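Local coordinates for 4-oxalocrotonate decarboxylase NahK (Pseudomonas putida, PDB 5D2H), which catalyses the decarboxylation of (3E)-2-oxohex-3-enedioate to 2-oxopent-4-enoate and carbon dioxide in the breakdown of aromatic hydrocarbons, and binds a divalent metal, at residues A[120-125]-A[162-167]; A[127-132]-A[268-273]. The protein carries 1 engineered substitution. All coordinates share one frame; numbering follows the deposited sequence.

Interaction 1: A[120-125]-A[162-167]. With AKG (2-oxoglutaric acid), chain C; EDO (1,2-ethanediol), chain F.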
ATOM      1  N   SER A 120      14.782  11.126   7.536  1.00 14.82           N
ATOM      2  CA  SER A 120      15.936  11.409   6.700  1.00 14.35           C
ATOM      3  C   SER A 120      16.177  10.251   5.733  1.00 17.39           C
ATOM      4  O   SER A 120      16.996  10.357   4.819  1.00 18.29           O
ATOM      5  CB  SER A 120      17.178  11.676   7.553  1.00 21.74           C
ATOM      6  OG  SER A 120      17.792  10.463   7.934  1.00 22.00           O
ATOM      7  N   LYS A 121      15.457   9.147   5.931  1.00 17.12           N
ATOM      8  CA  LYS A 121      15.524   8.011   5.006  1.00 15.30           C
ATOM      9  C   LYS A 121      14.370   8.063   3.996  1.00 16.57           C
ATOM     10  O   LYS A 121      14.194   7.170   3.157  1.00 12.39           O
ATOM     11  CB  LYS A 121      15.472   6.698   5.785  1.00 16.19           C
ATOM     12  CG  LYS A 121      16.641   6.512   6.742  1.00 15.71           C
ATOM     13  CD  LYS A 121      16.712   5.091   7.288  1.00 28.03           C
ATOM     14  CE  LYS A 121      18.056   4.840   7.962  1.00 27.77           C
ATOM     15  NZ  LYS A 121      18.029   3.672   8.881  1.00 30.79           N
ATOM     16  N   LEU A 122      13.584   9.122   4.086  1.00 14.48           N
ATOM     17  CA  LEU A 122      12.379   9.250   3.275  1.00 18.59           C
ATOM     18  C   LEU A 122      12.472  10.563   2.538  1.00 15.97           C
ATOM     19  O   LEU A 122      13.251  11.436   2.922  1.00 14.18           O
ATOM     20  CB  LEU A 122      11.137   9.236   4.170  1.00 16.79           C
ATOM     21  CG  LEU A 122      10.950   7.973   5.018  1.00 15.34           C
ATOM     22  CD1 LEU A 122       9.771   8.120   5.958  1.00 11.87           C
ATOM     23  CD2 LEU A 122      10.763   6.756   4.128  1.00 14.68           C
ATOM     24  N   ILE A 123      11.669  10.702   1.487  1.00 16.14           N
ATOM     25  CA  ILE A 123      11.727  11.861   0.611  1.00 16.54           C
ATOM     26  C   ILE A 123      10.673  12.919   0.941  1.00 21.63           C
ATOM     27  O   ILE A 123      11.008  14.050   1.274  1.00 17.93           O
ATOM     28  CB  ILE A 123      11.592  11.425  -0.857  1.00 19.14           C
ATOM     29  CG1 ILE A 123      12.741  10.469  -1.212  1.00 18.71           C
ATOM     30  CG2 ILE A 123      11.568  12.644  -1.773  1.00 19.42           C
ATOM     31  CD1 ILE A 123      12.660   9.876  -2.585  1.00 14.99           C
ATOM     32  N   HIS A 124       9.401  12.553   0.846  1.00 18.49           N
ATOM     33  CA  HIS A 124       8.319  13.464   1.206  1.00 17.76           C
ATOM     34  C   HIS A 124       7.140  12.642   1.691  1.00 16.53           C
ATOM     35  O   HIS A 124       6.092  12.568   1.026  1.00 19.33           O
ATOM     36  CB  HIS A 124       7.924  14.365   0.033  1.00 19.22           C
ATOM     37  CG  HIS A 124       8.087  13.733  -1.317  1.00 24.12           C
ATOM     38  ND1 HIS A 124       8.368  14.474  -2.448  1.00 25.65           N
ATOM     39  CD2 HIS A 124       7.989  12.446  -1.726  1.00 19.67           C
ATOM     40  CE1 HIS A 124       8.443  13.668  -3.494  1.00 22.80           C
ATOM     41  NE2 HIS A 124       8.225  12.432  -3.082  1.00 18.63           N
ATOM     42  N   PRO A 125       7.319  11.994   2.846  1.00 18.15           N
ATOM     43  CA  PRO A 125       6.396  10.936   3.263  1.00 17.82           C
ATOM     44  C   PRO A 125       5.041  11.456   3.714  1.00 19.50           C
ATOM     45  O   PRO A 125       4.915  12.593   4.180  1.00 17.46           O
ATOM     46  CB  PRO A 125       7.124  10.289   4.445  1.00 18.03           C
ATOM     47  CG  PRO A 125       7.976  11.395   5.003  1.00 15.75           C
ATOM     48  CD  PRO A 125       8.430  12.173   3.802  1.00 14.76           C
ATOM     49  N   VAL A 162       3.133   4.426   5.765  1.00 17.37           N
ATOM     50  CA  VAL A 162       3.859   5.605   5.353  1.00 15.67           C
ATOM     51  C   VAL A 162       4.152   5.405   3.881  1.00 13.01           C
ATOM     52  O   VAL A 162       4.831   4.448   3.484  1.00 14.27           O
ATOM     53  CB  VAL A 162       5.148   5.826   6.169  1.00 14.55           C
ATOM     54  CG1 VAL A 162       5.802   7.157   5.772  1.00 15.38           C
ATOM     55  CG2 VAL A 162       4.827   5.830   7.667  1.00 15.03           C
ATOM     56  N   ILE A 163       3.585   6.271   3.058  1.00 13.91           N
ATOM     57  CA  ILE A 163       3.831   6.192   1.635  1.00 16.52           C
ATOM     58  C   ILE A 163       4.746   7.337   1.262  1.00 15.98           C
ATOM     59  O   ILE A 163       4.761   8.366   1.921  1.00 15.47           O
ATOM     60  CB  ILE A 163       2.538   6.236   0.815  1.00 18.60           C
ATOM     61  CG1 ILE A 163       1.754   7.518   1.125  1.00 18.94           C
ATOM     62  CG2 ILE A 163       1.708   4.948   1.059  1.00 17.14           C
ATOM     63  CD1 ILE A 163       0.511   7.693   0.273  1.00 20.60           C
ATOM     64  N   ASP A 164       5.534   7.138   0.221  1.00 15.33           N
ATOM     65  CA  ASP A 164       6.538   8.113  -0.129  1.00 14.93           C
ATOM     66  C   ASP A 164       6.862   7.863  -1.580  1.00 12.81           C
ATOM     67  O   ASP A 164       7.665   6.996  -1.912  1.00 15.28           O
ATOM     68  CB  ASP A 164       7.772   7.927   0.764  1.00  9.05           C
ATOM     69  CG  ASP A 164       8.780   9.056   0.621  1.00 16.99           C
ATOM     70  OD1 ASP A 164       8.375  10.191   0.302  1.00 17.85           O
ATOM     71  OD2 ASP A 164       9.983   8.804   0.837  1.00 13.92           O
ATOM     72  N   SER A 165       6.191   8.599  -2.453  1.00 15.73           N
ATOM     73  CA  SER A 165       6.449   8.480  -3.868  1.00 14.09           C
ATOM     74  C   SER A 165       7.891   8.901  -4.106  1.00 16.10           C
ATOM     75  O   SER A 165       8.321   9.931  -3.602  1.00 17.14           O
ATOM     76  CB  SER A 165       5.516   9.392  -4.650  1.00 10.75           C
ATOM     77  OG  SER A 165       5.806   9.286  -6.025  1.00 15.20           O
ATOM     78  N   ARG A 166       8.635   8.102  -4.862  1.00 15.09           N
ATOM     79  CA  ARG A 166       9.998   8.476  -5.218  1.00 14.71           C
ATOM     80  C   ARG A 166      10.022   9.522  -6.338  1.00 18.06           C
ATOM     81  O   ARG A 166      11.087   9.963  -6.764  1.00 15.93           O
ATOM     82  CB  ARG A 166      10.807   7.236  -5.606  1.00 15.93           C
ATOM     83  CG  ARG A 166      11.537   6.612  -4.429  1.00 11.83           C
ATOM     84  CD  ARG A 166      10.587   6.290  -3.270  1.00 11.86           C
ATOM     85  NE  ARG A 166       9.638   5.236  -3.646  1.00 15.31           N
ATOM     86  CZ  ARG A 166       9.061   4.394  -2.793  1.00 14.15           C
ATOM     87  NH1 ARG A 166       8.212   3.465  -3.235  1.00 11.67           N
ATOM     88  NH2 ARG A 166       9.325   4.479  -1.494  1.00 13.34           N
ATOM     89  N   TYR A 167       8.846   9.924  -6.816  1.00 14.59           N
ATOM     90  CA  TYR A 167       8.792  10.923  -7.880  1.00 14.16           C
ATOM     91  C   TYR A 167       8.725  12.355  -7.373  1.00 20.44           C
ATOM     92  O   TYR A 167       8.109  12.649  -6.349  1.00 15.30           O
ATOM     93  CB  TYR A 167       7.652  10.646  -8.869  1.00 13.24           C
ATOM     94  CG  TYR A 167       7.703   9.251  -9.439  1.00 15.54           C
ATOM     95  CD1 TYR A 167       8.784   8.840 -10.206  1.00 14.48           C
ATOM     96  CD2 TYR A 167       6.692   8.341  -9.193  1.00 12.85           C
ATOM     97  CE1 TYR A 167       8.850   7.568 -10.722  1.00 19.13           C
ATOM     98  CE2 TYR A 167       6.752   7.056  -9.703  1.00 13.11           C
ATOM     99  CZ  TYR A 167       7.831   6.673 -10.463  1.00 12.27           C
ATOM    100  OH  TYR A 167       7.903   5.402 -10.983  1.00 12.61           O
TER
HETATM  101  C1  AKG C 302      -1.548   4.015  -1.586  1.00 29.88           C
HETATM  102  O1  AKG C 302      -2.744   4.359  -1.500  1.00 35.77           O
HETATM  103  O2  AKG C 302      -1.052   3.185  -0.780  1.00 20.97           O
HETATM  104  C2  AKG C 302      -0.683   4.618  -2.615  1.00 29.42           C
HETATM  105  O5  AKG C 302       0.471   4.871  -2.311  1.00 36.97           O
HETATM  106  C3  AKG C 302      -1.090   4.964  -4.037  1.00 29.50           C
HETATM  107  C4  AKG C 302      -2.582   4.889  -4.334  1.00 25.70           C
HETATM  108  C5  AKG C 302      -3.368   6.080  -3.831  1.00 37.88           C
HETATM  109  O3  AKG C 302      -4.554   5.852  -3.510  1.00 28.13           O
HETATM  110  O4  AKG C 302      -2.847   7.227  -3.757  1.00 35.69           O
HETATM  111  C1  EDO F 305       3.021   9.885  -1.332  1.00 20.69           C
HETATM  112  O1  EDO F 305       2.580  10.514  -2.540  1.00 32.88           O
HETATM  113  C2  EDO F 305       3.902  10.856  -0.548  1.00 24.69           C
HETATM  114  O2  EDO F 305       5.003  11.267  -1.370  1.00 24.21           O
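The turn that leads into strand 126-135 is held to the end of the neighbouring strand 153-163 largely through the buried carboxylate of Asp164, together with the ring of His124. Each carboxylate oxygen takes a backbone N-H on its syn side: Ile123 N lies 2.6 Å from Asp164 OD2 in a nearly straight bond (175° at the hydrogen), and His124 N lies 2.6 Å from Asp164 OD1. Both donors stand somewhat out of the carboxylate plane. With CG anti to the backbone N (chi1 -170°), the Asp164 carboxylate is carried to the two consecutive amides.

The His124 ring stands almost perpendicular to this carboxylate, 89° between planes, and meets it by an edge, His124 CD2 lying 3.1 Å from Asp164 OD1. At the same rim His124 NE2 donates to Ser165 O over 2.6 Å, the acceptor close to the ring plane, while CE1 comes against Tyr167 O. Ile123 CG2 sits over the centre of one ring face, and Ile123 CD1 reaches the bent chain of Arg166, touching its CG at 3.9 Å; the guanidinium itself is paired with Asp180. Val162 CG1 packs on Pro125 CB at 3.6 Å and on Leu122 CD1.

A 1,2-ethanediol, probably from the crystallisation liquor, bridges the segments, its O2 donating to His124 O and accepting from Ser165 N. Because NE2 is the donor to Ser165 O, that nitrogen carries a proton; with amides on both carboxylate oxygens, Asp164 is probably stabilised as the anion, and the pair of bonds limits rotation of its carboxylate.

Interaction 2: A[127-132]-A[268-273]. With MG (magnesium ion), chain B; AKG (2-oxoglutaric acid), chain C; EDO (1,2-ethanediol), chain I.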
ATOM      1  N   ILE A 127       1.346   9.742   5.750  1.00 18.36           N
ATOM      2  CA  ILE A 127       0.790   8.582   6.418  1.00 20.46           C
ATOM      3  C   ILE A 127      -0.664   8.432   6.034  1.00 17.42           C
ATOM      4  O   ILE A 127      -1.347   9.411   5.725  1.00 20.96           O
ATOM      5  CB  ILE A 127       0.904   8.691   7.938  1.00 21.99           C
ATOM      6  CG1 ILE A 127       0.083   9.882   8.456  1.00 23.72           C
ATOM      7  CG2 ILE A 127       2.359   8.823   8.334  1.00 22.32           C
ATOM      8  CD1 ILE A 127      -0.193   9.821   9.949  1.00 26.72           C
ATOM      9  N   GLU A 128      -1.128   7.194   6.031  1.00 18.51           N
ATOM     10  CA  GLU A 128      -2.540   6.925   5.847  1.00 19.88           C
ATOM     11  C   GLU A 128      -2.983   5.838   6.818  1.00 20.01           C
ATOM     12  O   GLU A 128      -2.199   4.948   7.171  1.00 19.86           O
ATOM     13  CB  GLU A 128      -2.844   6.547   4.393  1.00 22.82           C
ATOM     14  CG  GLU A 128      -1.860   5.592   3.779  1.00 22.17           C
ATOM     15  CD  GLU A 128      -2.093   5.376   2.296  1.00 23.36           C
ATOM     16  OE1 GLU A 128      -2.948   6.065   1.693  1.00 22.41           O
ATOM     17  OE2 GLU A 128      -1.407   4.509   1.727  1.00 23.72           O
ATOM     18  N   ALA A 129      -4.228   5.947   7.271  1.00 15.75           N
ATOM     19  CA  ALA A 129      -4.834   4.973   8.173  1.00 16.99           C
ATOM     20  C   ALA A 129      -5.485   3.873   7.361  1.00 20.92           C
ATOM     21  O   ALA A 129      -6.289   4.142   6.462  1.00 19.19           O
ATOM     22  CB  ALA A 129      -5.860   5.633   9.067  1.00 14.18           C
ATOM     23  N   GLU A 130      -5.138   2.633   7.676  1.00 15.68           N
ATOM     24  CA  GLU A 130      -5.653   1.505   6.925  1.00 17.71           C
ATOM     25  C   GLU A 130      -6.016   0.389   7.879  1.00 18.06           C
ATOM     26  O   GLU A 130      -5.638   0.387   9.055  1.00 17.57           O
ATOM     27  CB  GLU A 130      -4.612   1.009   5.908  1.00 16.01           C
ATOM     28  CG  GLU A 130      -3.986   2.113   5.075  1.00 17.21           C
ATOM     29  CD  GLU A 130      -3.325   1.611   3.785  1.00 23.38           C
ATOM     30  OE1 GLU A 130      -2.489   2.352   3.234  1.00 18.91           O
ATOM     31  OE2 GLU A 130      -3.649   0.501   3.306  1.00 17.92           O
ATOM     32  N   ILE A 131      -6.763  -0.564   7.362  1.00 16.33           N
ATOM     33  CA  ILE A 131      -6.997  -1.793   8.082  1.00 18.10           C
ATOM     34  C   ILE A 131      -6.391  -2.905   7.237  1.00 21.06           C
ATOM     35  O   ILE A 131      -6.624  -2.978   6.029  1.00 19.10           O
ATOM     36  CB  ILE A 131      -8.507  -2.021   8.374  1.00 21.62           C
ATOM     37  CG1 ILE A 131      -8.705  -3.333   9.131  1.00 19.74           C
ATOM     38  CG2 ILE A 131      -9.336  -1.963   7.107  1.00 20.64           C
ATOM     39  CD1 ILE A 131      -8.174  -3.257  10.578  1.00 26.02           C
ATOM     40  N   SER A 132      -5.561  -3.730   7.863  1.00 15.17           N
ATOM     41  CA  SER A 132      -4.942  -4.833   7.164  1.00 16.20           C
ATOM     42  C   SER A 132      -5.638  -6.108   7.549  1.00 17.82           C
ATOM     43  O   SER A 132      -6.297  -6.175   8.588  1.00 16.34           O
ATOM     44  CB  SER A 132      -3.457  -4.927   7.505  1.00 12.87           C
ATOM     45  OG  SER A 132      -2.838  -3.679   7.258  1.00 17.32           O
ATOM     46  N   ILE A 268       2.148  10.917  15.671  1.00 21.48           N
ATOM     47  CA  ILE A 268       0.832  10.623  15.162  1.00 20.85           C
ATOM     48  C   ILE A 268       0.255   9.450  15.906  1.00 19.16           C
ATOM     49  O   ILE A 268       0.969   8.519  16.283  1.00 22.56           O
ATOM     50  CB  ILE A 268       0.853  10.335  13.643  1.00 15.64           C
ATOM     51  CG1 ILE A 268       1.466   8.972  13.351  1.00 22.71           C
ATOM     52  CG2 ILE A 268       1.606  11.440  12.905  1.00 21.33           C
ATOM     53  CD1 ILE A 268       0.458   7.822  13.336  1.00 17.09           C
ATOM     54  N   THR A 269      -1.051   9.521  16.114  1.00 22.12           N
ATOM     55  CA  THR A 269      -1.819   8.453  16.715  1.00 24.50           C
ATOM     56  C   THR A 269      -3.065   8.309  15.857  1.00 21.67           C
ATOM     57  O   THR A 269      -3.755   9.290  15.583  1.00 21.61           O
ATOM     58  CB  THR A 269      -2.237   8.804  18.152  1.00 21.25           C
ATOM     59  OG1 THR A 269      -1.074   8.875  18.983  1.00 31.52           O
ATOM     60  CG2 THR A 269      -3.177   7.749  18.713  1.00 23.98           C
ATOM     61  N   VAL A 270      -3.343   7.094  15.407  1.00 20.67           N
ATOM     62  CA  VAL A 270      -4.544   6.856  14.623  1.00 17.80           C
ATOM     63  C   VAL A 270      -5.419   5.961  15.458  1.00 22.12           C
ATOM     64  O   VAL A 270      -5.014   4.852  15.832  1.00 21.29           O
ATOM     65  CB  VAL A 270      -4.230   6.198  13.264  1.00 21.12           C
ATOM     66  CG1 VAL A 270      -5.516   5.853  12.528  1.00 20.45           C
ATOM     67  CG2 VAL A 270      -3.400   7.128  12.426  1.00 18.64           C
ATOM     68  N   ARG A 271      -6.608   6.450  15.783  1.00 17.46           N
ATOM     69  CA  ARG A 271      -7.489   5.696  16.661  1.00 29.39           C
ATOM     70  C   ARG A 271      -8.493   4.871  15.854  1.00 20.52           C
ATOM     71  O   ARG A 271      -9.185   5.398  14.978  1.00 23.10           O
ATOM     72  CB  ARG A 271      -8.190   6.640  17.640  1.00 24.91           C
ATOM     73  CG  ARG A 271      -7.221   7.609  18.302  1.00 23.57           C
ATOM     74  CD  ARG A 271      -7.842   8.372  19.461  1.00 31.96           C
ATOM     75  NE  ARG A 271      -6.837   9.196  20.127  1.00 35.59           N
ATOM     76  CZ  ARG A 271      -5.944   8.729  21.001  1.00 37.99           C
ATOM     77  NH1 ARG A 271      -5.930   7.442  21.324  1.00 32.86           N
ATOM     78  NH2 ARG A 271      -5.057   9.548  21.552  1.00 35.93           N
ATOM     79  N   TYR A 272      -8.549   3.573  16.145  1.00 22.25           N
ATOM     80  CA  TYR A 272      -9.442   2.668  15.435  1.00 25.59           C
ATOM     81  C   TYR A 272     -10.592   2.253  16.346  1.00 25.34           C
ATOM     82  O   TYR A 272     -10.375   1.678  17.419  1.00 24.92           O
ATOM     83  CB  TYR A 272      -8.681   1.435  14.964  1.00 20.70           C
ATOM     84  CG  TYR A 272      -7.681   1.697  13.860  1.00 22.29           C
ATOM     85  CD1 TYR A 272      -6.475   2.351  14.110  1.00 21.66           C
ATOM     86  CD2 TYR A 272      -7.946   1.295  12.558  1.00 18.70           C
ATOM     87  CE1 TYR A 272      -5.561   2.582  13.085  1.00 18.32           C
ATOM     88  CE2 TYR A 272      -7.049   1.521  11.539  1.00 18.53           C
ATOM     89  CZ  TYR A 272      -5.863   2.167  11.802  1.00 19.54           C
ATOM     90  OH  TYR A 272      -4.979   2.369  10.762  1.00 18.97           O
ATOM     91  N   GLN A 273     -11.808   2.561  15.918  1.00 24.68           N
ATOM     92  CA  GLN A 273     -13.001   2.245  16.691  1.00 31.09           C
ATOM     93  C   GLN A 273     -12.982   0.794  17.169  1.00 31.09           C
ATOM     94  O   GLN A 273     -13.055  -0.133  16.364  1.00 34.82           O
ATOM     95  CB  GLN A 273     -14.247   2.513  15.847  1.00 35.24           C
ATOM     96  CG  GLN A 273     -15.559   2.359  16.587  1.00 40.63           C
ATOM     97  CD  GLN A 273     -16.749   2.451  15.658  1.00 44.38           C
ATOM     98  OE1 GLN A 273     -16.623   2.901  14.515  1.00 43.93           O
ATOM     99  NE2 GLN A 273     -17.914   2.020  16.136  1.00 39.30           N
TER
HETATM  100 MG    MG B 301      -1.772   2.675   1.402  1.00 19.38          MG
HETATM  101  C1  AKG C 302      -1.548   4.015  -1.586  1.00 29.88           C
HETATM  102  O1  AKG C 302      -2.744   4.359  -1.500  1.00 35.77           O
HETATM  103  O2  AKG C 302      -1.052   3.185  -0.780  1.00 20.97           O
HETATM  104  C2  AKG C 302      -0.683   4.618  -2.615  1.00 29.42           C
HETATM  105  O5  AKG C 302       0.471   4.871  -2.311  1.00 36.97           O
HETATM  106  C3  AKG C 302      -1.090   4.964  -4.037  1.00 29.50           C
HETATM  107  C4  AKG C 302      -2.582   4.889  -4.334  1.00 25.70           C
HETATM  108  C5  AKG C 302      -3.368   6.080  -3.831  1.00 37.88           C
HETATM  109  O3  AKG C 302      -4.554   5.852  -3.510  1.00 28.13           O
HETATM  110  O4  AKG C 302      -2.847   7.227  -3.757  1.00 35.69           O
HETATM  111  C1  EDO I 308       1.621   9.981  18.718  1.00 31.20           C
HETATM  112  O1  EDO I 308       0.798  10.718  19.627  1.00 38.30           O
HETATM  113  C2  EDO I 308       2.907   9.515  19.391  1.00 32.42           C
HETATM  114  O2  EDO I 308       3.750   8.939  18.383  1.00 28.30           O
HETATM  115  O   HOH W   1      -2.296   0.755   1.065  1.00 16.05           O
HETATM  116  O   HOH W   2      -3.598   3.353   0.624  1.00 20.17           O
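The Tyr272 ring presents its edge to strand 127-132: Glu130 O lies near the ring plane at the hydroxyl end, 3.1 Å from Tyr272 CE2, while Ala129 CB approaches obliquely. The hydroxyl donates to this carbonyl, with Tyr272 OH 2.7 Å from Glu130 O, a C=O...O angle of 133° and a modest tilt from the carbonyl plane. Thr269 CG2 lies over the centre of one face of the Arg271 guanidinium, which pairs with Glu209.

This is face-to-face packing of two beta-sheets in the fumarylacetoacetate hydrolase-type domain. Segments 127-132 and 268-272 run roughly parallel, their axes 32° apart and 8.6 Å from one another at closest approach, a spacing too wide for neighbours in one sheet and filled by alternate side chains. Ile127 and Ile268 meet tip to tip, the CD1 of Ile127 lying against Ile268 CG2 at 3.8 Å. Val270 reaches Ala129 with CG1, which is anti to its backbone N (chi1 175°), and the pair is tight, 3.5 Å between Val270 CG1 and Ala129 CB. Val206 and Met208 of strand 205-210 and Phe282 of strand 276-282 extend this apolar layer.

The alternation turns the other face of strand 127-132 to the active site. Glu128 and Glu130 extend from that face and each gives one oxygen to the magnesium ion; Glu161 also binds it. Two waters and the 2-oxoglutarate share the coordination sphere, water 1 donating to Glu130 OE2 and water 2 to 2-oxoglutarate O1. The two metal-bound oxygens, Glu128 OE2 and Glu130 OE1, stand 2.8 Å apart, a closeness the shared cation explains.

How the interactions relate
Both contacts are buried and share the larger sheet, in which strands 126-135 and 153-163 are antiparallel neighbours, but they use it differently. Interaction 1 joins the entry to one strand with the exit of the other and is mainly polar, with backbone groups matched to a carboxylate and an imidazole. Interaction 2 lies between sheets and is mainly apolar, with one tyrosine hydroxyl bond at its end. Their segments alternate along the chain and touch in two places: Val162 CG2 packs on Ile127 CG2, and Ile163 CG2 lies 3.2 Å from Glu128 OE2. Through Ile163 and Glu128 both also reach the bound 2-oxoglutarate, whereas only interaction 2 supplies ligands to the magnesium ion.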